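Local structure of EF-P arginine 32 rhamnosyl-transferase (Pseudomonas putida KT2440, 5NV8) at residues A[240-245]-A[251-256]. The protein belongs to the EarP family of rhamnosyltransferases and is modelled with 2'-deoxy-thymidine-beta-l-rhamnose. Numbering follows the deposited sequence.
Sequences QWLGEG and DVRTRG
Leu242 and Arg255 stand with CA atoms 8.2 Å apart, where the last turn of a helix passes beside a strand and the chain leaves the helix at Gly243, whose positive phi suits a residue lacking a side chain. Arg255 bends at chi2 (-79°), which lays its guanidinium against the helix end. Leu242 CD2 sits 3.8 Å from Arg255 CZ, over the centre of one face, and 3.7 Å from Arg255 CG, a branched apolar cover for both parts. Arg255 NH2 donates to Leu242 O at 3.3 Å (142°), a carbonyl at the helix's C-terminal end, while its NH1 donates to Thr254 O in the guanidinium plane, fixing the group's rotation. Glu244 joins two arginines in a salt-bridge network: OE2 meets Arg255 NH2 at 2.6 Å, also a weak hydrogen bond, and the carboxylate lies over a face of Arg253, planes 84° apart, attracted by charge alone. Trp241 CH2 meets Arg255 CB at 4.1 Å; its large ring reaches from there to helix 211-220, where NE1 is hydrogen-bonded to Asp216 OD1. Leu242 and Arg253 also touch Val260 of strand 258-263, so helix 235-242 packs at the surface against edge strand 252-255 and its antiparallel neighbour.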
loop_
_atom_site.group_PDB
_atom_site.type_symbol
_atom_site.label_atom_id
_atom_site.label_comp_id
_atom_site.label_asym_id
_atom_site.label_seq_id
_atom_site.Cartn_x
_atom_site.Cartn_y
_atom_site.Cartn_z
ATOM N N GLN A 240 -15.580 -18.327 -1.512
ATOM C CA GLN A 240 -15.873 -19.419 -0.589
ATOM C C GLN A 240 -16.681 -18.953 0.615
ATOM O O GLN A 240 -17.334 -19.774 1.266
ATOM C CB GLN A 240 -14.575 -20.076 -0.116
ATOM C CG GLN A 240 -13.642 -20.511 -1.234
ATOM C CD GLN A 240 -12.211 -20.701 -0.758
ATOM O OE1 GLN A 240 -11.969 -21.037 0.401
ATOM N NE2 GLN A 240 -11.255 -20.483 -1.655
ATOM N N TRP A 241 -16.649 -17.655 0.928
ATOM C CA TRP A 241 -17.435 -17.141 2.043
ATOM C C TRP A 241 -18.873 -16.853 1.628
ATOM O O TRP A 241 -19.810 -17.194 2.357
ATOM C CB TRP A 241 -16.782 -15.881 2.613
ATOM C CG TRP A 241 -17.519 -15.318 3.789
ATOM C CD1 TRP A 241 -17.440 -15.738 5.086
ATOM C CD2 TRP A 241 -18.462 -14.239 3.774
ATOM N NE1 TRP A 241 -18.271 -14.985 5.879
ATOM C CE2 TRP A 241 -18.910 -14.058 5.098
ATOM C CE3 TRP A 241 -18.968 -13.407 2.770
ATOM C CZ2 TRP A 241 -19.839 -13.078 5.445
ATOM C CZ3 TRP A 241 -19.892 -12.436 3.116
ATOM C CH2 TRP A 241 -20.318 -12.280 4.442
ATOM N N LEU A 242 -19.066 -16.227 0.463
ATOM C CA LEU A 242 -20.418 -15.934 0.002
ATOM C C LEU A 242 -21.154 -17.197 -0.425
ATOM O O LEU A 242 -22.383 -17.262 -0.316
ATOM C CB LEU A 242 -20.373 -14.926 -1.145
ATOM C CG LEU A 242 -19.953 -13.509 -0.748
ATOM C CD1 LEU A 242 -19.253 -12.819 -1.904
ATOM C CD2 LEU A 242 -21.153 -12.697 -0.281
ATOM N N GLY A 243 -20.429 -18.201 -0.917
ATOM C CA GLY A 243 -21.001 -19.498 -1.204
ATOM C C GLY A 243 -21.655 -19.652 -2.560
ATOM O O GLY A 243 -22.117 -20.754 -2.882
ATOM N N GLU A 244 -21.712 -18.597 -3.366
ATOM C CA GLU A 244 -22.327 -18.682 -4.679
ATOM C C GLU A 244 -21.242 -18.954 -5.728
ATOM O O GLU A 244 -20.148 -19.426 -5.398
ATOM C CB GLU A 244 -23.128 -17.402 -4.947
ATOM C CG GLU A 244 -23.594 -16.693 -3.683
ATOM C CD GLU A 244 -24.780 -15.773 -3.919
ATOM O OE1 GLU A 244 -24.731 -14.943 -4.844
ATOM O OE2 GLU A 244 -25.766 -15.874 -3.160
ATOM N N GLY A 245 -21.538 -18.659 -6.998
ATOM C CA GLY A 245 -20.638 -18.979 -8.070
ATOM C C GLY A 245 -19.377 -18.134 -8.042
ATOM O O GLY A 245 -19.165 -17.308 -7.141
ATOM N N ASP A 251 -19.001 -7.832 -10.233
ATOM C CA ASP A 251 -19.976 -8.391 -9.304
ATOM C C ASP A 251 -19.953 -7.643 -7.977
ATOM O O ASP A 251 -18.885 -7.391 -7.410
ATOM C CB ASP A 251 -19.698 -9.876 -9.074
ATOM C CG ASP A 251 -19.933 -10.711 -10.314
ATOM O OD1 ASP A 251 -20.532 -10.191 -11.279
ATOM O OD2 ASP A 251 -19.517 -11.887 -10.326
ATOM N N VAL A 252 -21.137 -7.286 -7.485
ATOM C CA VAL A 252 -21.299 -6.647 -6.185
ATOM C C VAL A 252 -22.460 -7.322 -5.465
ATOM O O VAL A 252 -23.554 -7.455 -6.024
ATOM C CB VAL A 252 -21.512 -5.121 -6.313
ATOM C CG1 VAL A 252 -22.768 -4.788 -7.108
ATOM C CG2 VAL A 252 -21.560 -4.464 -4.946
ATOM N N ARG A 253 -22.213 -7.792 -4.242
ATOM C CA ARG A 253 -23.181 -8.600 -3.512
ATOM C C ARG A 253 -23.247 -8.161 -2.055
ATOM O O ARG A 253 -22.239 -7.771 -1.458
ATOM C CB ARG A 253 -22.836 -10.099 -3.587
ATOM C CG ARG A 253 -22.456 -10.594 -4.981
ATOM C CD ARG A 253 -22.163 -12.086 -4.988
ATOM N NE ARG A 253 -22.845 -12.764 -6.088
ATOM C CZ ARG A 253 -22.609 -14.021 -6.453
ATOM N NH1 ARG A 253 -21.722 -14.748 -5.789
ATOM N NH2 ARG A 253 -23.278 -14.559 -7.463
ATOM N N THR A 254 -24.446 -8.255 -1.480
ATOM C CA THR A 254 -24.721 -7.778 -0.132
ATOM C C THR A 254 -25.136 -8.932 0.771
ATOM O O THR A 254 -25.924 -9.795 0.370
ATOM C CB THR A 254 -25.823 -6.705 -0.139
ATOM O OG1 THR A 254 -25.412 -5.601 -0.956
ATOM C CG2 THR A 254 -26.105 -6.203 1.272
ATOM N N ARG A 255 -24.594 -8.941 1.991
ATOM C CA ARG A 255 -25.006 -9.869 3.044
ATOM C C ARG A 255 -25.113 -9.078 4.340
ATOM O O ARG A 255 -24.092 -8.701 4.923
ATOM C CB ARG A 255 -24.020 -11.025 3.201
ATOM C CG ARG A 255 -23.906 -11.910 1.989
ATOM C CD ARG A 255 -25.070 -12.885 1.912
ATOM N NE ARG A 255 -24.772 -13.976 0.995
ATOM C CZ ARG A 255 -24.813 -13.872 -0.329
ATOM N NH1 ARG A 255 -25.147 -12.723 -0.903
ATOM N NH2 ARG A 255 -24.517 -14.921 -1.078
ATOM N N GLY A 256 -26.342 -8.827 4.788
ATOM C CA GLY A 256 -26.559 -8.060 5.999
ATOM C C GLY A 256 -26.082 -6.625 5.888
ATOM O O GLY A 256 -26.611 -5.844 5.093
#